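Local structure of acetyl xylan esterase (Paenibacillus sp. R4, 6AGQ) at residues A[284-287]-A[292-295]; A[145-150]-A[230-235]; A[45-50]-A[55-60]. The protein is a cold-active acetyl xylan esterase of the alpha/beta-hydrolase clan that probably removes acetyl groups from acetylated xylan and related esters. All coordinates share one frame; numbering follows the deposited sequence.

Contact 1: A[284-287]-A[292-295]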
# COMPACT_ATOMS: atom_id res chain seq x y z
N ALA A 284 -18.29 10.28 -23.18
CA ALA A 284 -19.72 10.30 -23.26
C ALA A 284 -20.36 11.68 -23.34
O ALA A 284 -21.30 11.89 -24.15
CB ALA A 284 -20.30 9.54 -22.07
N ALA A 285 -19.93 12.62 -22.48
CA ALA A 285 -20.33 14.04 -22.64
C ALA A 285 -19.75 14.69 -23.94
O ALA A 285 -20.53 15.27 -24.72
CB ALA A 285 -19.97 14.88 -21.39
N TYR A 286 -18.43 14.59 -24.17
CA TYR A 286 -17.77 15.09 -25.42
C TYR A 286 -18.53 14.67 -26.69
O TYR A 286 -18.82 15.48 -27.54
CB TYR A 286 -16.31 14.57 -25.50
CG TYR A 286 -15.53 15.04 -26.73
CD1 TYR A 286 -15.10 16.35 -26.80
CD2 TYR A 286 -15.27 14.20 -27.82
CE1 TYR A 286 -14.43 16.83 -27.88
CE2 TYR A 286 -14.59 14.68 -28.94
CZ TYR A 286 -14.17 16.01 -28.95
OH TYR A 286 -13.46 16.64 -29.99
N ASN A 287 -18.96 13.43 -26.75
CA ASN A 287 -19.63 12.92 -27.97
C ASN A 287 -21.09 13.37 -28.13
O ASN A 287 -21.69 13.12 -29.18
CB ASN A 287 -19.53 11.38 -28.04
CG ASN A 287 -18.14 10.92 -28.39
OD1 ASN A 287 -17.44 11.61 -29.11
ND2 ASN A 287 -17.72 9.78 -27.87
N PRO A 292 -19.09 23.02 -32.25
CA PRO A 292 -17.69 22.61 -32.52
C PRO A 292 -16.89 22.25 -31.29
O PRO A 292 -17.08 22.85 -30.23
CB PRO A 292 -17.06 23.85 -33.17
CG PRO A 292 -18.22 24.76 -33.51
CD PRO A 292 -19.31 24.44 -32.54
N LYS A 293 -15.95 21.32 -31.44
CA LYS A 293 -15.24 20.74 -30.35
C LYS A 293 -13.92 20.17 -30.75
O LYS A 293 -13.73 19.77 -31.91
CB LYS A 293 -16.06 19.61 -29.77
CG LYS A 293 -16.31 18.48 -30.77
CD LYS A 293 -17.17 17.40 -30.11
CE LYS A 293 -17.15 16.10 -30.90
NZ LYS A 293 -18.43 15.94 -31.56
N GLU A 294 -13.04 20.07 -29.76
CA GLU A 294 -11.67 19.60 -29.94
C GLU A 294 -11.33 18.95 -28.67
O GLU A 294 -11.79 19.40 -27.67
CB GLU A 294 -10.70 20.77 -30.07
CG GLU A 294 -10.67 21.44 -31.41
CD GLU A 294 -9.77 22.68 -31.42
OE1 GLU A 294 -10.25 23.72 -31.94
OE2 GLU A 294 -8.60 22.64 -30.89
N VAL A 295 -10.47 17.96 -28.70
CA VAL A 295 -10.10 17.17 -27.55
C VAL A 295 -8.57 17.11 -27.44
O VAL A 295 -7.91 17.14 -28.45
CB VAL A 295 -10.78 15.79 -27.60
CG1 VAL A 295 -10.25 14.91 -28.76
CG2 VAL A 295 -10.66 15.09 -26.25
O HOH W 1 -20.59 15.69 -30.10

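Contact 2: A[145-150]-A[230-235]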
# COMPACT_ATOMS: atom_id res chain seq x y z
N GLY A 145 -29.42 15.88 -0.23
CA GLY A 145 -30.68 16.05 -0.98
C GLY A 145 -30.80 15.14 -2.19
O GLY A 145 -31.54 15.45 -3.13
N ILE A 146 -30.12 14.00 -2.15
CA ILE A 146 -30.03 13.11 -3.32
C ILE A 146 -31.32 12.45 -3.76
O ILE A 146 -31.45 12.07 -4.95
CB ILE A 146 -28.92 12.07 -3.19
CG1 ILE A 146 -28.51 11.57 -4.59
CG2 ILE A 146 -29.30 10.96 -2.23
CD1 ILE A 146 -27.16 10.89 -4.56
N LEU A 147 -32.31 12.36 -2.86
CA LEU A 147 -33.62 11.83 -3.23
C LEU A 147 -34.62 12.73 -3.96
O LEU A 147 -35.64 12.22 -4.44
CB LEU A 147 -34.27 11.19 -2.01
CG LEU A 147 -33.42 10.00 -1.50
CD1 LEU A 147 -34.08 9.43 -0.23
CD2 LEU A 147 -33.22 8.91 -2.56
N ASP A 148 -34.33 14.01 -4.11
CA ASP A 148 -35.20 14.92 -4.85
C ASP A 148 -34.36 16.01 -5.55
O ASP A 148 -33.69 16.75 -4.86
CB ASP A 148 -36.19 15.55 -3.85
CG ASP A 148 -37.19 16.55 -4.50
OD1 ASP A 148 -37.32 16.66 -5.76
OD2 ASP A 148 -37.87 17.26 -3.71
N PRO A 149 -34.46 16.15 -6.89
CA PRO A 149 -33.62 17.16 -7.54
C PRO A 149 -33.91 18.61 -7.08
O PRO A 149 -33.02 19.43 -7.16
CB PRO A 149 -33.91 17.00 -9.04
CG PRO A 149 -35.17 16.22 -9.12
CD PRO A 149 -35.25 15.39 -7.87
N ALA A 150 -35.13 18.91 -6.65
CA ALA A 150 -35.48 20.23 -6.16
C ALA A 150 -34.64 20.66 -4.97
O ALA A 150 -34.41 21.86 -4.82
CB ALA A 150 -36.97 20.30 -5.78
N LYS A 230 -21.72 5.39 -3.86
CA LYS A 230 -21.68 3.99 -3.49
C LYS A 230 -21.87 3.90 -1.95
O LYS A 230 -22.67 3.08 -1.46
CB LYS A 230 -20.35 3.36 -3.99
CG LYS A 230 -20.13 1.90 -3.63
CD LYS A 230 -18.65 1.50 -3.50
CE LYS A 230 -18.11 1.98 -2.17
NZ LYS A 230 -16.66 1.74 -1.95
N ASN A 231 -21.21 4.77 -1.19
CA ASN A 231 -21.37 4.75 0.29
C ASN A 231 -22.78 5.17 0.72
O ASN A 231 -23.30 4.62 1.61
CB ASN A 231 -20.28 5.56 0.94
CG ASN A 231 -18.92 4.93 0.74
OD1 ASN A 231 -18.83 3.85 0.20
ND2 ASN A 231 -17.88 5.62 1.10
N TRP A 232 -23.45 6.05 -0.01
CA TRP A 232 -24.90 6.25 0.21
C TRP A 232 -25.66 4.92 0.21
O TRP A 232 -26.35 4.62 1.17
CB TRP A 232 -25.53 7.21 -0.81
CG TRP A 232 -26.87 7.66 -0.39
CD1 TRP A 232 -27.14 8.68 0.43
CD2 TRP A 232 -28.15 7.05 -0.71
NE1 TRP A 232 -28.47 8.78 0.64
CE2 TRP A 232 -29.12 7.81 -0.08
CE3 TRP A 232 -28.54 5.98 -1.53
CZ2 TRP A 232 -30.49 7.50 -0.16
CZ3 TRP A 232 -29.90 5.65 -1.61
CH2 TRP A 232 -30.87 6.42 -0.92
N PHE A 233 -25.50 4.13 -0.86
CA PHE A 233 -26.16 2.85 -0.92
C PHE A 233 -25.84 1.99 0.25
O PHE A 233 -26.75 1.50 0.88
CB PHE A 233 -25.93 2.10 -2.25
CG PHE A 233 -26.69 2.73 -3.36
CD1 PHE A 233 -28.03 2.59 -3.43
CD2 PHE A 233 -26.06 3.56 -4.27
CE1 PHE A 233 -28.78 3.18 -4.42
CE2 PHE A 233 -26.80 4.17 -5.26
CZ PHE A 233 -28.16 3.99 -5.32
N ARG A 234 -24.56 1.88 0.57
CA ARG A 234 -24.11 1.10 1.69
C ARG A 234 -24.80 1.45 2.99
O ARG A 234 -25.05 0.55 3.80
CB ARG A 234 -22.60 1.20 1.89
CG ARG A 234 -21.77 0.47 0.87
CD ARG A 234 -20.29 0.76 1.07
NE ARG A 234 -19.76 0.39 2.39
CZ ARG A 234 -19.26 -0.81 2.71
NH1 ARG A 234 -19.20 -1.76 1.80
NH2 ARG A 234 -18.77 -1.05 3.92
N ARG A 235 -25.07 2.73 3.24
CA ARG A 235 -25.75 3.16 4.51
C ARG A 235 -27.29 3.30 4.51
O ARG A 235 -27.92 3.16 5.52
CB ARG A 235 -25.18 4.46 4.96
CG ARG A 235 -23.71 4.35 5.29
CD ARG A 235 -23.56 4.89 6.67
NE ARG A 235 -22.19 5.08 7.11
CZ ARG A 235 -21.65 4.48 8.16
NH1 ARG A 235 -22.28 3.54 8.85
NH2 ARG A 235 -20.44 4.80 8.49

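Contact 3: A[45-50]-A[55-60]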
# COMPACT_ATOMS: atom_id res chain seq x y z
N ASN A 45 -14.08 44.98 -3.78
CA ASN A 45 -13.11 45.68 -2.91
C ASN A 45 -11.68 45.50 -3.49
O ASN A 45 -11.21 44.38 -3.57
CB ASN A 45 -13.24 45.03 -1.52
CG ASN A 45 -12.12 45.35 -0.58
OD1 ASN A 45 -11.42 46.34 -0.73
ND2 ASN A 45 -11.97 44.51 0.44
N LEU A 46 -11.01 46.57 -3.89
CA LEU A 46 -9.68 46.47 -4.50
C LEU A 46 -8.67 45.99 -3.46
O LEU A 46 -8.68 46.45 -2.32
CB LEU A 46 -9.24 47.81 -5.03
CG LEU A 46 -7.99 47.96 -5.88
CD1 LEU A 46 -8.17 47.27 -7.22
CD2 LEU A 46 -7.76 49.46 -6.15
N VAL A 47 -7.86 45.01 -3.84
CA VAL A 47 -6.76 44.57 -3.01
C VAL A 47 -5.62 45.56 -3.19
O VAL A 47 -5.10 45.71 -4.32
CB VAL A 47 -6.29 43.13 -3.34
CG1 VAL A 47 -4.99 42.83 -2.59
CG2 VAL A 47 -7.39 42.13 -2.95
N GLN A 48 -5.25 46.20 -2.10
CA GLN A 48 -4.11 47.14 -2.05
C GLN A 48 -2.85 46.35 -1.68
O GLN A 48 -2.93 45.38 -0.91
CB GLN A 48 -4.36 48.27 -1.02
CG GLN A 48 -5.71 49.02 -1.07
CD GLN A 48 -5.96 49.84 -2.35
OE1 GLN A 48 -7.03 49.75 -2.93
NE2 GLN A 48 -4.98 50.64 -2.79
N ASP A 49 -1.69 46.71 -2.23
CA ASP A 49 -0.42 46.04 -1.84
C ASP A 49 -0.38 44.51 -2.07
O ASP A 49 -0.07 43.73 -1.15
CB ASP A 49 -0.07 46.33 -0.36
CG ASP A 49 1.36 45.89 0.03
OD1 ASP A 49 2.31 46.21 -0.73
OD2 ASP A 49 1.54 45.23 1.10
N TYR A 50 -0.76 44.08 -3.27
CA TYR A 50 -0.49 42.73 -3.74
C TYR A 50 0.81 42.99 -4.48
O TYR A 50 0.99 44.10 -5.02
CB TYR A 50 -1.57 42.21 -4.71
CG TYR A 50 -1.53 40.73 -4.93
CD1 TYR A 50 -1.95 39.87 -3.93
CD2 TYR A 50 -1.05 40.17 -6.10
CE1 TYR A 50 -1.93 38.49 -4.10
CE2 TYR A 50 -1.02 38.76 -6.29
CZ TYR A 50 -1.45 37.91 -5.28
OH TYR A 50 -1.46 36.47 -5.36
N ILE A 55 -1.77 44.13 -12.73
CA ILE A 55 -3.16 43.76 -12.71
C ILE A 55 -3.88 44.50 -11.56
O ILE A 55 -3.25 44.85 -10.56
CB ILE A 55 -3.32 42.22 -12.55
CG1 ILE A 55 -2.72 41.72 -11.23
CG2 ILE A 55 -2.67 41.49 -13.71
CD1 ILE A 55 -2.96 40.22 -10.96
N SER A 56 -5.18 44.72 -11.72
CA SER A 56 -6.03 45.05 -10.59
C SER A 56 -6.74 43.80 -10.11
O SER A 56 -7.30 43.02 -10.95
CB SER A 56 -7.03 46.14 -10.94
OG SER A 56 -6.31 47.25 -11.49
N ILE A 57 -6.79 43.65 -8.79
CA ILE A 57 -7.34 42.47 -8.08
C ILE A 57 -8.45 42.85 -7.14
O ILE A 57 -8.19 43.61 -6.21
CB ILE A 57 -6.25 41.73 -7.25
CG1 ILE A 57 -5.20 41.12 -8.18
CG2 ILE A 57 -6.85 40.64 -6.35
CD1 ILE A 57 -3.86 41.02 -7.50
N TYR A 58 -9.65 42.29 -7.34
CA TYR A 58 -10.79 42.55 -6.49
C TYR A 58 -11.22 41.35 -5.74
O TYR A 58 -11.34 40.27 -6.29
CB TYR A 58 -11.96 43.05 -7.32
CG TYR A 58 -11.66 44.34 -8.05
CD1 TYR A 58 -11.92 45.57 -7.46
CD2 TYR A 58 -11.06 44.32 -9.30
CE1 TYR A 58 -11.65 46.77 -8.15
CE2 TYR A 58 -10.76 45.48 -9.99
CZ TYR A 58 -11.04 46.71 -9.40
OH TYR A 58 -10.71 47.84 -10.10
N ASP A 59 -11.46 41.55 -4.46
CA ASP A 59 -12.12 40.66 -3.62
C ASP A 59 -13.62 40.89 -3.88
O ASP A 59 -14.10 42.02 -3.90
CB ASP A 59 -11.75 41.02 -2.16
CG ASP A 59 -12.05 39.90 -1.21
OD1 ASP A 59 -12.57 38.88 -1.71
OD2 ASP A 59 -11.79 40.02 0.01
N VAL A 60 -14.37 39.82 -4.10
CA VAL A 60 -15.71 39.92 -4.68
C VAL A 60 -16.65 39.02 -3.87
O VAL A 60 -16.24 37.90 -3.48
CB VAL A 60 -15.58 39.55 -6.16
CG1 VAL A 60 -16.84 38.98 -6.73
CG2 VAL A 60 -15.05 40.75 -6.94
O HOH W 2 -5.00 45.23 -7.12

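Contact 1: A[284-287]-A[292-295]
The ring of Tyr-286 lies between two side chains of strand 293-298, Lys-293 over one face and Val-295 over the opposite face. On the lysine side the aliphatic chain does the touching. Lys-293 CD sits 3.7 Å from the centroid of the Tyr-286 ring, and Lys-293 CE is 3.5 Å from Tyr-286 CE2. The lysine chain runs slantwise across the ring instead of along it. It then bends at its last torsion (chi4 -107°), which lifts the amine off the face. Lys-293 NZ is 5.2 Å from the Tyr-286 ring centroid, so any cation-pi attraction is weak. The ammonium group instead donates to water 1, with NZ 2.6 Å from the water oxygen. That water donates to Tyr-286 O, 3.1 Å away, and links the lysine amine to the backbone carbonyl of Tyr-286. Val-295 meets the other face through CB, which is 4.1 Å from the ring centroid. The ring reaches this slot because Tyr-286 CG is anti to its own backbone N (chi1 -179°). Its hydroxyl ends against the strand backbone, with OH 3.4 Å from Glu-294 C. No direct hydrogen bond joins the two segments. Glu-294 points away and forms a salt bridge with Arg-296. The contact closes part of a beta-alpha-beta unit, in which helix 279-286 connects strand 265-271 to the edge strand 293-298. Met-268 of strand 265-271 also touches Tyr-286, while helix 309-320 meets the strand at Glu-294.

Contact 2: A[145-150]-A[230-235]
The helical turn that presents Trp-232 to Ile-146 and Leu-147 is held by a backbone bond from Arg-234 N to Lys-230 O, 3.0 Å long. From this turn the indole extends toward a type I beta turn, Gly-145 to Asp-148. Ile-146 comes over one face of the indole with its short branch. Its CG2 lies 3.9 Å from the centroid of the Trp-232 five-membered ring and 22° off the ring normal, a CH-pi contact. Ile-146 CG1 stands anti to the backbone N (chi1 -158°), which leaves CG2 as the branch that meets the ring. Leu-147 reaches the six-membered part and crosses the tryptophan at about a right angle. Its CD2 is 3.8 Å from Trp-232 CH2. Next to Trp-232 on the helix, the Phe-233 ring has Trp-232 CE3 over its centre. Beyond the two segments, Tyr-236 stacks on Trp-232, and Val-246 of helix 243-251 touches both Ile-146 and Trp-232. Ile-146 O is hydrogen-bonded to Thr-249 OG1, which ties the turn to helix 243-251. A bound zinc ion lies about 10 Å from the Ile-146 side chain. Across the two segments there is no hydrogen bond, only CH-pi and apolar contact. The loop is therefore joined to the helix by buried hydrocarbon and aromatic surface, and directional polar bonds act within each segment and around them.

Contact 3: A[45-50]-A[55-60]
A beta hairpin pairs strand 43-46 with strand 55-63 at the edge of the central sheet. Asn-45 and Asp-59 form an antiparallel hydrogen-bonded pair. Asn-45 N donates to Asp-59 O at 3.0 Å, and Asp-59 N donates back to Asn-45 O at the same length. Farther on, Val-47 N donates to Ile-57 O at 2.8 Å, and this bond is nearly straight (173° at the hydrogen). The return bond is replaced by water 2, which donates to Val-47 O and accepts from Ile-57 N. Here the two backbones are too far apart for a direct bond. Leu-46 and Tyr-58 form the non-hydrogen-bonded pair between these bonds. Leu-46 CD1 lies over one face of the Tyr-58 ring, 3.9 Å from its centroid and off toward the rim. An alanine in place of Tyr-58 would remove that face and would probably leave the Leu-46 methyl without its aromatic support and free to turn. Val-47 CG2 meets Ile-57 CG2 at 3.8 Å. The longer isoleucine branch turns to the loop, where Ile-57 CD1 comes very close to Tyr-50 CD2, at 3.3 Å. Ile-57 CG1 is anti to the carbonyl carbon (chi1 -66°); this puts the CG1 branch on the side of Tyr-50, and its end, CD1, meets the ring. Asp-59 has its charge partner outside the hairpin, in Arg-99. Pro-102 touches Tyr-50 and Ile-57, and Glu-311 of a neighbouring subunit packs on Tyr-50. Strand 55-63 pairs on its other side with strand 69-77, where Tyr-74 touches Tyr-58.

How the contacts relate
Along the chain contact 3 comes first, then 2, then 1. All three lie in the acetyl xylan esterase (AXE1) family region. Contacts 1 and 3 reach the same mixed sheet at its two outermost strands within this chain, 293-298 and 43-46. Their centres are about 36 Å apart, on opposite sides of the chain's centre. Contact 2 does not involve the sheet. It joins the loop before helix 153-170 to helix 226-236, with centres about 29 Å from contact 1 and about 40 Å from contact 3. No two contacts touch. Together they mark both margins of the sheet and a helical region beside it. Contacts 2 and 3 also lie near other subunits of the six-chain assembly.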